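Local atomic coordinates of hypothetical UPF0271 protein TTHB195 (Thermus thermophilus, PDB entry 2DFA), a protein that probably catalyses the ATP-dependent opening of 5-oxoproline to L-glutamate, as one subunit of a three-component 5-oxoprolinase. Residues N6-E11 and H107-G112; G10-A15 and P42-E47; F16-D21 and V69-R74; C35-G40 and L88-A93; F65-L68 and R73-M76. All coordinates share one frame; numbering follows the deposited sequence.

Contact 1: N6-E11 and H107-G112; sequences NADAGE and HVKPHG
K109 reaches N6 and D8 with the ammonium group of a fully stretched side chain. Its CG stands anti to the backbone N (chi1 174°), and every later torsion is also extended, which carries NZ over to strand 2-9. There NZ gives a hydrogen bond of 3.2 Å to N6 OD1, bent well off the C=O direction and tilted 22° from the carbonyl plane. The D8 side chain crosses that of K109 at about a right angle; D8 OD1 lies 3.8 Å from NZ, a long salt bridge. K109 has a stronger partner in E163, while N32 donates to both N6 OD1 and D8 OD1, and N6 ND2 turns to T219.

In the curved parallel sheet of this LamB/YcsF protein, the contact lies at the C-terminal end of strand 2-9, near the centre of the folded chain. D8 and H111, together with H62, face one vacant point, an arrangement consistent with an empty metal site. Further along, E11 and H111 meet more loosely: E11 OE2 is 3.9 Å from H111 ND1, with carboxylate and ring planes 83° apart. Their principal polar partners are elsewhere, H38 NE2 for E11 and the F71 carbonyl for H111 NE2.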
# COMPACT_ATOMS: atom_id res chain seq x y z
N ASN A 6 -21.27 4.55 -21.30
CA ASN A 6 -20.37 3.97 -20.31
C ASN A 6 -20.03 4.93 -19.18
O ASN A 6 -20.04 6.15 -19.35
CB ASN A 6 -19.08 3.48 -20.99
CG ASN A 6 -18.04 4.58 -21.14
OD1 ASN A 6 -17.37 4.95 -20.18
ND2 ASN A 6 -17.91 5.10 -22.36
N ALA A 7 -19.75 4.36 -18.01
CA ALA A 7 -19.39 5.16 -16.85
C ALA A 7 -18.43 4.35 -15.99
O ALA A 7 -18.46 3.11 -16.00
CB ALA A 7 -20.64 5.51 -16.05
N ASP A 8 -17.57 5.04 -15.26
CA ASP A 8 -16.63 4.36 -14.39
C ASP A 8 -17.41 3.90 -13.17
O ASP A 8 -18.42 4.51 -12.81
CB ASP A 8 -15.50 5.30 -13.95
CG ASP A 8 -14.77 5.92 -15.12
OD1 ASP A 8 -14.58 5.23 -16.14
OD2 ASP A 8 -14.38 7.10 -15.01
N ALA A 9 -16.95 2.82 -12.55
CA ALA A 9 -17.62 2.28 -11.37
C ALA A 9 -16.70 1.35 -10.59
O ALA A 9 -15.58 1.06 -11.03
CB ALA A 9 -18.87 1.52 -11.79
N GLY A 10 -17.18 0.88 -9.44
CA GLY A 10 -16.40 -0.02 -8.60
C GLY A 10 -15.11 0.61 -8.09
O GLY A 10 -14.13 -0.09 -7.84
N GLU A 11 -15.10 1.92 -7.92
CA GLU A 11 -13.88 2.59 -7.46
C GLU A 11 -13.74 2.69 -5.94
O GLU A 11 -12.72 3.18 -5.44
CB GLU A 11 -13.78 3.96 -8.14
CG GLU A 11 -13.97 3.83 -9.65
CD GLU A 11 -13.51 5.05 -10.43
OE1 GLU A 11 -14.24 6.07 -10.44
OE2 GLU A 11 -12.43 4.98 -11.04
N HIS A 107 -14.59 -5.13 -22.34
CA HIS A 107 -13.64 -4.22 -22.96
C HIS A 107 -12.57 -3.79 -21.96
O HIS A 107 -12.55 -4.26 -20.82
CB HIS A 107 -14.38 -2.97 -23.45
CG HIS A 107 -15.00 -2.17 -22.35
ND1 HIS A 107 -16.20 -2.52 -21.76
CD2 HIS A 107 -14.57 -1.07 -21.69
CE1 HIS A 107 -16.47 -1.67 -20.78
NE2 HIS A 107 -15.50 -0.78 -20.72
N VAL A 108 -11.69 -2.92 -22.41
CA VAL A 108 -10.65 -2.35 -21.56
C VAL A 108 -10.59 -0.87 -21.88
O VAL A 108 -10.69 -0.46 -23.04
CB VAL A 108 -9.26 -2.98 -21.82
CG1 VAL A 108 -8.20 -2.24 -20.99
CG2 VAL A 108 -9.27 -4.46 -21.45
N LYS A 109 -10.45 -0.07 -20.83
CA LYS A 109 -10.36 1.38 -20.96
C LYS A 109 -9.49 1.90 -19.81
O LYS A 109 -9.87 1.82 -18.65
CB LYS A 109 -11.74 2.02 -20.85
CG LYS A 109 -11.72 3.54 -20.83
CD LYS A 109 -13.10 4.09 -20.50
CE LYS A 109 -13.12 5.60 -20.39
NZ LYS A 109 -14.44 6.07 -19.89
N PRO A 110 -8.31 2.44 -20.14
CA PRO A 110 -7.38 2.98 -19.14
C PRO A 110 -8.03 4.08 -18.30
O PRO A 110 -8.92 4.79 -18.78
CB PRO A 110 -6.24 3.53 -19.99
CG PRO A 110 -6.28 2.67 -21.23
CD PRO A 110 -7.76 2.56 -21.50
N HIS A 111 -7.57 4.23 -17.06
CA HIS A 111 -8.11 5.25 -16.16
C HIS A 111 -7.19 6.43 -15.91
O HIS A 111 -5.96 6.30 -15.91
CB HIS A 111 -8.44 4.62 -14.80
CG HIS A 111 -8.59 5.63 -13.70
ND1 HIS A 111 -9.74 6.38 -13.53
CD2 HIS A 111 -7.72 6.06 -12.75
CE1 HIS A 111 -9.57 7.23 -12.53
NE2 HIS A 111 -8.35 7.05 -12.04
N GLY A 112 -7.81 7.59 -15.67
CA GLY A 112 -7.09 8.81 -15.35
C GLY A 112 -5.79 9.15 -16.06
O GLY A 112 -5.73 9.20 -17.29

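Contact 2: G10-A15 and P42-E47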
# COMPACT_ATOMS: atom_id res chain seq x y z
N GLY A 10 -17.18 0.88 -9.44
CA GLY A 10 -16.40 -0.02 -8.60
C GLY A 10 -15.11 0.61 -8.09
O GLY A 10 -14.13 -0.09 -7.84
N GLU A 11 -15.10 1.92 -7.92
CA GLU A 11 -13.88 2.59 -7.46
C GLU A 11 -13.74 2.69 -5.94
O GLU A 11 -12.72 3.18 -5.44
CB GLU A 11 -13.78 3.96 -8.14
CG GLU A 11 -13.97 3.83 -9.65
CD GLU A 11 -13.51 5.05 -10.43
OE1 GLU A 11 -14.24 6.07 -10.44
OE2 GLU A 11 -12.43 4.98 -11.04
N SER A 12 -14.75 2.22 -5.22
CA SER A 12 -14.73 2.23 -3.76
C SER A 12 -13.55 1.37 -3.29
O SER A 12 -13.17 0.41 -3.97
CB SER A 12 -16.03 1.65 -3.18
OG SER A 12 -17.16 2.43 -3.55
N TYR A 13 -12.99 1.70 -2.14
CA TYR A 13 -11.86 0.95 -1.62
C TYR A 13 -12.06 0.63 -0.14
O TYR A 13 -12.05 1.53 0.70
CB TYR A 13 -10.56 1.75 -1.80
CG TYR A 13 -9.31 0.94 -1.53
CD1 TYR A 13 -8.70 0.21 -2.55
CD2 TYR A 13 -8.75 0.89 -0.26
CE1 TYR A 13 -7.56 -0.56 -2.30
CE2 TYR A 13 -7.61 0.13 0.00
CZ TYR A 13 -7.02 -0.59 -1.02
OH TYR A 13 -5.89 -1.34 -0.76
N GLY A 14 -12.24 -0.65 0.17
CA GLY A 14 -12.46 -1.04 1.55
C GLY A 14 -13.66 -0.32 2.14
O GLY A 14 -14.75 -0.35 1.58
N ALA A 15 -13.44 0.35 3.27
CA ALA A 15 -14.50 1.09 3.94
C ALA A 15 -14.81 2.41 3.25
O ALA A 15 -15.82 3.05 3.55
CB ALA A 15 -14.10 1.35 5.40
N PRO A 42 -10.65 -5.74 -3.59
CA PRO A 42 -11.32 -6.99 -4.00
C PRO A 42 -12.81 -7.12 -3.68
O PRO A 42 -13.61 -7.49 -4.55
CB PRO A 42 -10.48 -8.07 -3.31
CG PRO A 42 -9.09 -7.46 -3.31
CD PRO A 42 -9.38 -6.02 -2.90
N GLY A 43 -13.19 -6.82 -2.44
CA GLY A 43 -14.59 -6.91 -2.06
C GLY A 43 -15.47 -5.95 -2.83
O GLY A 43 -16.61 -6.28 -3.19
N ARG A 44 -14.96 -4.75 -3.09
CA ARG A 44 -15.70 -3.74 -3.84
C ARG A 44 -15.81 -4.12 -5.32
O ARG A 44 -16.80 -3.78 -5.98
CB ARG A 44 -15.02 -2.38 -3.71
CG ARG A 44 -15.06 -1.83 -2.29
CD ARG A 44 -16.50 -1.56 -1.83
NE ARG A 44 -16.51 -0.80 -0.58
CZ ARG A 44 -17.59 -0.22 -0.06
NH1 ARG A 44 -18.77 -0.32 -0.67
NH2 ARG A 44 -17.49 0.47 1.07
N ILE A 45 -14.81 -4.82 -5.84
CA ILE A 45 -14.87 -5.26 -7.23
C ILE A 45 -15.98 -6.29 -7.33
O ILE A 45 -16.84 -6.20 -8.22
CB ILE A 45 -13.53 -5.90 -7.68
CG1 ILE A 45 -12.43 -4.84 -7.74
CG2 ILE A 45 -13.71 -6.59 -9.03
CD1 ILE A 45 -11.05 -5.37 -8.14
N LEU A 46 -15.97 -7.25 -6.42
CA LEU A 46 -16.97 -8.31 -6.40
C LEU A 46 -18.37 -7.70 -6.31
O LEU A 46 -19.29 -8.14 -7.00
CB LEU A 46 -16.73 -9.24 -5.21
CG LEU A 46 -17.74 -10.38 -5.05
CD1 LEU A 46 -17.78 -11.21 -6.33
CD2 LEU A 46 -17.37 -11.24 -3.86
N GLU A 47 -18.51 -6.69 -5.46
CA GLU A 47 -19.78 -6.00 -5.28
C GLU A 47 -20.24 -5.31 -6.57
O GLU A 47 -21.42 -5.40 -6.95
CB GLU A 47 -19.64 -4.95 -4.17
CG GLU A 47 -20.82 -4.00 -4.04
CD GLU A 47 -20.61 -2.95 -2.96
OE1 GLU A 47 -19.65 -2.15 -3.07
OE2 GLU A 47 -21.40 -2.93 -2.00
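S12 and R44 bring the two backbones together, their CA atoms 6.0 Å apart, where the irregular loop 10-15 runs beside the first turn of helix 42-54. The helix is already regular here, with L46 N bonded to P42 O and E47 N to G43 O. The loop has positive phi at G10 and G14, and the G14 carbonyl faces the R44 side chain.

R44 carries nearly all of the contact. Its CB and CG lie against the carbonyl of S12, with CB 3.4 Å from S12 O, and a bend at chi2 (-64°) then swings the rest of the chain along the loop. The guanidinium grips G14 O side-on: NE donates at 2.8 Å and NH2 at 2.9 Å to this single oxygen. Both nitrogens lie in the carbonyl plane, and the oxygen in turn lies close to the guanidinium plane.

Loop 10-15 leaves strand 2-9 of the parallel sheet and helix 42-54 follows the neighbouring strand 30-34, so R44 ties one strand-to-helix loop to the start of the next helix.

S12 lies over one face of the guanidinium, its CB 3.5 Å from R44 CD and its OG above the rim, where OG accepts from Y18 N. On another edge of the guanidinium, R44 NH1 bonds to E47 OE1 at 3.1 Å, one helical turn along, at the syn lone pair of OE1. This salt bridge helps fix the rotation of the planar group. Y13 and A15 pack on V69 and F71 of a second subunit.

Contact 3: F16-D21 and V69-R74; sequences FAYGHD and VGFGRR
Y18 and F71 make this contact almost alone, two aromatic rings extended toward each other from irregular loops. F71 belongs to a type I' beta turn running from G70 to R73, closed by a backbone bond of 3.0 Å from R73 N to G70 O. The central residues of the turn, F71 and G72, both adopt left-handed helical backbone angles; for F71 this is a conformation that few residues other than glycine and asparagine take readily. Both loops follow strands of the parallel sheet, 2-9 in the case of Y18 and 58-62 in the case of F71.

The two side chains come from opposite directions, the outer part of the F71 ring lying over one face of the Y18 ring. In each, CG lies anti to the backbone N (chi1 -168° in Y18), which straightens the residue away from its own main chain and lets the rings span backbones whose CA atoms are 11.0 Å apart. The ring planes are inclined by 40° with centroids 4.8 Å apart, an oblique aromatic pair. F71 CE1 lies 4.2 Å above the plane of the Y18 ring, near its centre. The rings meet by van der Waals packing, with no hydrogen bond between the two segments.

H38 and H111 meet the F71 ring edge-to-face, and E11 packs against both aromatic residues. F71 thus touches residues of the possible metal site formed by D8, H62 and H111. A15 of a second subunit touches Y18 and F71 alike. Within its own turn, F71 has R73 CG in plane at the ring edge, while its tip makes the tightest approach to the tyrosine, F71 CZ lying 3.6 Å from Y18 CE2.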
# COMPACT_ATOMS: atom_id res chain seq x y z
N PHE A 16 -13.95 2.82 2.32
CA PHE A 16 -14.13 4.09 1.60
C PHE A 16 -15.05 3.98 0.38
O PHE A 16 -14.60 3.68 -0.73
CB PHE A 16 -12.77 4.63 1.14
CG PHE A 16 -11.80 4.86 2.26
CD1 PHE A 16 -12.03 5.86 3.21
CD2 PHE A 16 -10.66 4.07 2.39
CE1 PHE A 16 -11.14 6.06 4.27
CE2 PHE A 16 -9.77 4.27 3.45
CZ PHE A 16 -10.01 5.26 4.39
N ALA A 17 -16.34 4.22 0.59
CA ALA A 17 -17.30 4.16 -0.50
C ALA A 17 -17.02 5.32 -1.46
O ALA A 17 -16.71 6.43 -1.03
CB ALA A 17 -18.73 4.26 0.06
N TYR A 18 -17.10 5.05 -2.76
CA TYR A 18 -16.86 6.08 -3.76
C TYR A 18 -17.83 5.98 -4.94
O TYR A 18 -18.17 4.89 -5.39
CB TYR A 18 -15.42 5.97 -4.30
CG TYR A 18 -14.99 7.17 -5.11
CD1 TYR A 18 -14.41 8.28 -4.50
CD2 TYR A 18 -15.17 7.20 -6.50
CE1 TYR A 18 -14.02 9.39 -5.24
CE2 TYR A 18 -14.80 8.31 -7.25
CZ TYR A 18 -14.22 9.40 -6.61
OH TYR A 18 -13.85 10.51 -7.35
N GLY A 19 -18.27 7.14 -5.43
CA GLY A 19 -19.18 7.16 -6.57
C GLY A 19 -20.64 6.90 -6.24
O GLY A 19 -21.05 6.94 -5.08
N HIS A 20 -21.43 6.63 -7.27
CA HIS A 20 -22.86 6.35 -7.11
C HIS A 20 -23.23 5.18 -8.02
O HIS A 20 -24.18 5.28 -8.81
CB HIS A 20 -23.69 7.57 -7.51
CG HIS A 20 -23.31 8.83 -6.79
ND1 HIS A 20 -22.28 9.64 -7.22
CD2 HIS A 20 -23.81 9.41 -5.68
CE1 HIS A 20 -22.16 10.66 -6.39
NE2 HIS A 20 -23.08 10.55 -5.45
N ASP A 21 -22.50 4.08 -7.90
CA ASP A 21 -22.74 2.90 -8.72
C ASP A 21 -24.22 2.49 -8.74
O ASP A 21 -24.77 2.17 -9.80
CB ASP A 21 -21.89 1.72 -8.23
CG ASP A 21 -20.39 1.96 -8.39
OD1 ASP A 21 -19.98 3.05 -8.84
OD2 ASP A 21 -19.62 1.04 -8.06
N VAL A 69 -3.53 6.63 -3.23
CA VAL A 69 -3.79 7.91 -2.58
C VAL A 69 -4.07 9.00 -3.61
O VAL A 69 -4.86 9.91 -3.35
CB VAL A 69 -2.60 8.33 -1.65
CG1 VAL A 69 -1.36 8.66 -2.47
CG2 VAL A 69 -3.01 9.51 -0.78
N GLY A 70 -3.45 8.89 -4.78
CA GLY A 70 -3.67 9.89 -5.82
C GLY A 70 -4.82 9.54 -6.75
O GLY A 70 -5.12 10.28 -7.70
N PHE A 71 -5.46 8.41 -6.48
CA PHE A 71 -6.59 7.92 -7.28
C PHE A 71 -6.22 7.74 -8.75
O PHE A 71 -7.06 7.87 -9.65
CB PHE A 71 -7.79 8.88 -7.16
CG PHE A 71 -9.10 8.27 -7.56
CD1 PHE A 71 -9.64 7.21 -6.83
CD2 PHE A 71 -9.81 8.75 -8.67
CE1 PHE A 71 -10.87 6.64 -7.19
CE2 PHE A 71 -11.04 8.18 -9.03
CZ PHE A 71 -11.57 7.13 -8.29
N GLY A 72 -4.94 7.44 -8.99
CA GLY A 72 -4.45 7.25 -10.35
C GLY A 72 -4.63 8.46 -11.24
O GLY A 72 -4.67 8.34 -12.46
N ARG A 73 -4.73 9.64 -10.63
CA ARG A 73 -4.92 10.88 -11.39
C ARG A 73 -3.61 11.63 -11.60
O ARG A 73 -3.60 12.72 -12.17
CB ARG A 73 -5.90 11.79 -10.66
CG ARG A 73 -7.26 11.19 -10.40
CD ARG A 73 -8.10 11.15 -11.66
NE ARG A 73 -9.51 10.91 -11.37
CZ ARG A 73 -10.47 10.89 -12.29
NH1 ARG A 73 -10.18 11.11 -13.56
NH2 ARG A 73 -11.73 10.66 -11.93
N ARG A 74 -2.51 11.06 -11.13
CA ARG A 74 -1.21 11.72 -11.26
C ARG A 74 -0.26 11.00 -12.20
O ARG A 74 -0.08 9.79 -12.13
CB ARG A 74 -0.58 11.85 -9.87
CG ARG A 74 -1.48 12.58 -8.87
CD ARG A 74 -0.83 12.80 -7.51
NE ARG A 74 -0.57 11.56 -6.79
CZ ARG A 74 -0.12 11.51 -5.54
NH1 ARG A 74 0.10 12.65 -4.89
NH2 ARG A 74 0.11 10.35 -4.95

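Contact 4: C35-G40 and L88-A93; sequences CGFHGG and LYQIGA
An aromatic ring stacked on an amide, backed by an ordered water, joins loop 35-40 to the middle of helix 80-100. The loop follows strand 30-34, and its residues C35 and F37 both meet Q90. The F37 ring and the Q90 amide are only 3° from parallel, with Q90 CD 3.4 Å above the ring plane and offset toward the rim. Over the same ring, Q90 CG makes a CH-pi contact, 3.7 Å from the F37 centroid. The extended chain of Q90 (chi2 178°) lays its methylene and amide successively across the aromatic face.

Both ends of the amide are held, which fixes its rotation. Q90 OE1 accepts from water 1 at 2.7 Å, and that water accepts in turn from C35 N at 3.0 Å and F37 N at 3.1 Å, satisfying two loop amides at once. Q90 NE2 donates to the carbonyls of G64 and D86. Close by, C35 CB presses on Q90 CB at 3.4 Å. Y89 adds an oblique aromatic contact, its CD1 3.6 Å from F37 CE1 with the planes at 52°, and sends its hydroxyl to C35 O of a third subunit.

The same stretch of helix 80-100 is packed on another side by helix 122-135, through L88 and I91, while C35 and I91 both rest on A61 of strand 58-62.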
# COMPACT_ATOMS: atom_id res chain seq x y z
N CYS A 35 -9.52 -1.81 -10.90
CA CYS A 35 -8.90 -3.10 -10.64
C CYS A 35 -7.94 -3.19 -9.45
O CYS A 35 -7.04 -4.03 -9.45
CB CYS A 35 -8.18 -3.57 -11.92
SG CYS A 35 -9.23 -3.51 -13.42
N GLY A 36 -8.14 -2.33 -8.45
CA GLY A 36 -7.31 -2.39 -7.25
C GLY A 36 -6.08 -1.50 -7.17
O GLY A 36 -5.41 -1.47 -6.13
N PHE A 37 -5.77 -0.76 -8.23
CA PHE A 37 -4.59 0.12 -8.22
C PHE A 37 -4.90 1.56 -7.84
O PHE A 37 -4.20 2.15 -7.00
CB PHE A 37 -3.90 0.09 -9.59
CG PHE A 37 -2.96 -1.07 -9.79
CD1 PHE A 37 -3.30 -2.35 -9.36
CD2 PHE A 37 -1.73 -0.88 -10.42
CE1 PHE A 37 -2.43 -3.43 -9.56
CE2 PHE A 37 -0.85 -1.95 -10.63
CZ PHE A 37 -1.20 -3.22 -10.20
N HIS A 38 -5.92 2.15 -8.45
CA HIS A 38 -6.27 3.51 -8.10
C HIS A 38 -7.59 3.52 -7.34
O HIS A 38 -8.07 4.55 -6.89
CB HIS A 38 -6.41 4.32 -9.39
CG HIS A 38 -7.60 3.83 -10.17
ND1 HIS A 38 -7.55 2.80 -11.05
CD2 HIS A 38 -8.91 4.34 -10.16
CE1 HIS A 38 -8.80 2.68 -11.54
NE2 HIS A 38 -9.63 3.59 -11.03
N GLY A 39 -8.14 2.33 -7.18
CA GLY A 39 -9.38 2.14 -6.44
C GLY A 39 -9.87 0.73 -6.68
O GLY A 39 -9.21 -0.04 -7.38
N GLY A 40 -11.01 0.38 -6.09
CA GLY A 40 -11.55 -0.96 -6.27
C GLY A 40 -10.87 -2.10 -5.52
O GLY A 40 -10.16 -2.91 -6.13
N LEU A 88 -1.72 -5.95 -17.37
CA LEU A 88 -2.04 -7.39 -17.39
C LEU A 88 -2.56 -7.85 -16.04
O LEU A 88 -3.56 -8.56 -15.94
CB LEU A 88 -0.80 -8.22 -17.73
CG LEU A 88 -0.59 -8.67 -19.17
CD1 LEU A 88 0.66 -9.54 -19.25
CD2 LEU A 88 -1.81 -9.46 -19.63
N TYR A 89 -1.84 -7.46 -14.99
CA TYR A 89 -2.19 -7.81 -13.62
C TYR A 89 -3.62 -7.40 -13.31
O TYR A 89 -4.40 -8.17 -12.77
CB TYR A 89 -1.22 -7.10 -12.66
CG TYR A 89 -1.42 -7.43 -11.20
CD1 TYR A 89 -2.48 -6.87 -10.46
CD2 TYR A 89 -0.56 -8.31 -10.54
CE1 TYR A 89 -2.67 -7.18 -9.12
CE2 TYR A 89 -0.74 -8.63 -9.19
CZ TYR A 89 -1.80 -8.06 -8.49
OH TYR A 89 -1.99 -8.38 -7.17
N GLN A 90 -3.96 -6.16 -13.65
CA GLN A 90 -5.28 -5.62 -13.37
C GLN A 90 -6.39 -6.29 -14.17
O GLN A 90 -7.44 -6.63 -13.62
CB GLN A 90 -5.28 -4.11 -13.61
CG GLN A 90 -4.44 -3.36 -12.57
CD GLN A 90 -4.38 -1.87 -12.82
OE1 GLN A 90 -5.31 -1.14 -12.48
NE2 GLN A 90 -3.28 -1.42 -13.41
N ILE A 91 -6.17 -6.46 -15.46
CA ILE A 91 -7.17 -7.11 -16.31
C ILE A 91 -7.42 -8.52 -15.77
O ILE A 91 -8.56 -8.96 -15.68
CB ILE A 91 -6.69 -7.21 -17.77
CG1 ILE A 91 -6.69 -5.83 -18.41
CG2 ILE A 91 -7.58 -8.19 -18.55
CD1 ILE A 91 -6.09 -5.81 -19.81
N GLY A 92 -6.35 -9.22 -15.42
CA GLY A 92 -6.50 -10.57 -14.90
C GLY A 92 -7.29 -10.63 -13.61
O GLY A 92 -8.18 -11.49 -13.46
N ALA A 93 -6.99 -9.73 -12.68
CA ALA A 93 -7.69 -9.72 -11.40
C ALA A 93 -9.19 -9.54 -11.60
O ALA A 93 -9.98 -10.26 -11.01
CB ALA A 93 -7.14 -8.60 -10.50
O HOH W 1 -7.18 0.02 -10.84

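Contact 5: F65-L68 and R73-M76; sequences FPDL and RREM
F65 and M76, with CA atoms 7.2 Å apart, and D67 and R74, at 7.6 Å, pair two parts of one loop that doubles back between strand 58-62 and helix 80-100. P66 is the centre of an inverse gamma turn, marked by a weak bond from D67 N to F65 O, and a Met-aromatic contact lies beside it.

M76 slides past F65 in the opposite direction. Its CB sits 4.0 Å above the centroid of the F65 ring, almost on the normal, as a CH-pi contact. Farther along, M76 SD lies obliquely beyond the ring edge, 4.9 Å from the F65 centroid and 3.8 Å from F65 CB, alongside P66 and D67 CB. The far part of the phenylalanine ring passes the M76 backbone, with F65 CZ 3.6 Å from M76 O, and the residue also packs on helix 112-120.

The salt bridge closes the other end of the contact. With CG anti to the backbone N (chi1 -179°), D67 extends its carboxylate toward R74, whose chain folds at chi3 (-65°) to bring the guanidinium side-on, the two flat groups nearly coplanar. D67 OD1 also accepts from G70 N, while R74 NH1 turns to E82 of a fourth subunit. Two nearly straight bonds complete the grip: R74 NH2 to D67 OD1 at 2.8 Å, and R74 NE to the syn lone pair of D67 OD2, also at 2.8 Å.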
# COMPACT_ATOMS: atom_id res chain seq x y z
N PHE A 65 -2.70 3.68 -12.94
CA PHE A 65 -1.37 3.72 -12.34
C PHE A 65 -1.44 3.21 -10.90
O PHE A 65 -2.49 3.26 -10.25
CB PHE A 65 -0.85 5.17 -12.30
CG PHE A 65 -0.27 5.67 -13.59
CD1 PHE A 65 0.62 4.89 -14.33
CD2 PHE A 65 -0.56 6.95 -14.04
CE1 PHE A 65 1.21 5.39 -15.49
CE2 PHE A 65 0.03 7.46 -15.20
CZ PHE A 65 0.92 6.68 -15.93
N PRO A 66 -0.31 2.71 -10.38
CA PRO A 66 -0.29 2.22 -9.01
C PRO A 66 -0.13 3.43 -8.08
O PRO A 66 0.97 3.71 -7.59
CB PRO A 66 0.93 1.30 -8.99
CG PRO A 66 1.86 2.00 -9.93
CD PRO A 66 0.95 2.38 -11.08
N ASP A 67 -1.23 4.15 -7.87
CA ASP A 67 -1.23 5.35 -7.03
C ASP A 67 -2.61 5.49 -6.38
O ASP A 67 -3.45 6.28 -6.82
CB ASP A 67 -0.91 6.57 -7.90
CG ASP A 67 -0.87 7.89 -7.12
OD1 ASP A 67 -0.76 7.86 -5.88
OD2 ASP A 67 -0.95 8.95 -7.77
N LEU A 68 -2.84 4.72 -5.33
CA LEU A 68 -4.13 4.74 -4.63
C LEU A 68 -4.46 6.09 -4.02
O LEU A 68 -5.54 6.64 -4.25
CB LEU A 68 -4.15 3.67 -3.54
CG LEU A 68 -5.47 3.51 -2.77
CD1 LEU A 68 -6.60 3.18 -3.75
CD2 LEU A 68 -5.32 2.41 -1.73
N ARG A 73 -4.73 9.64 -10.63
CA ARG A 73 -4.92 10.88 -11.39
C ARG A 73 -3.61 11.63 -11.60
O ARG A 73 -3.60 12.72 -12.17
CB ARG A 73 -5.90 11.79 -10.66
CG ARG A 73 -7.26 11.19 -10.40
CD ARG A 73 -8.10 11.15 -11.66
NE ARG A 73 -9.51 10.91 -11.37
CZ ARG A 73 -10.47 10.89 -12.29
NH1 ARG A 73 -10.18 11.11 -13.56
NH2 ARG A 73 -11.73 10.66 -11.93
N ARG A 74 -2.51 11.06 -11.13
CA ARG A 74 -1.21 11.72 -11.26
C ARG A 74 -0.26 11.00 -12.20
O ARG A 74 -0.08 9.79 -12.13
CB ARG A 74 -0.58 11.85 -9.87
CG ARG A 74 -1.48 12.58 -8.87
CD ARG A 74 -0.83 12.80 -7.51
NE ARG A 74 -0.57 11.56 -6.79
CZ ARG A 74 -0.12 11.51 -5.54
NH1 ARG A 74 0.10 12.65 -4.89
NH2 ARG A 74 0.11 10.35 -4.95
N GLU A 75 0.34 11.77 -13.11
CA GLU A 75 1.30 11.23 -14.07
C GLU A 75 2.43 10.52 -13.32
O GLU A 75 2.94 11.04 -12.32
CB GLU A 75 1.87 12.38 -14.91
CG GLU A 75 3.21 12.10 -15.60
CD GLU A 75 3.16 10.99 -16.63
OE1 GLU A 75 2.05 10.50 -16.93
OE2 GLU A 75 4.24 10.62 -17.15
N MET A 76 2.79 9.33 -13.79
CA MET A 76 3.87 8.54 -13.19
C MET A 76 4.80 8.05 -14.30
O MET A 76 4.34 7.52 -15.32
CB MET A 76 3.32 7.32 -12.43
CG MET A 76 2.60 7.65 -11.14
SD MET A 76 2.18 6.18 -10.18
CE MET A 76 3.82 5.70 -9.55

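Overall arrangement
The five contacts illustrate how chemistry follows position in a fold. Contact 1 is central and buried, and joins charged and polar groups at a strand end, whereas contact 2, about 18 Å from the chain centre, uses an arginine to grip a surface loop; they share G10 and E11. Contact 3 is purely aromatic and partly buried. It shares R73 and R74 with contact 5, likewise partly buried, where a salt bridge accompanies sulfur and ring packing. Contact 4 is buried as well, but relies on an amide stack and a water. H38 of contact 4 packs against H111 of contact 1, and F37 against P66 of contact 5. Contacts 2 to 5 all also border neighbouring subunits.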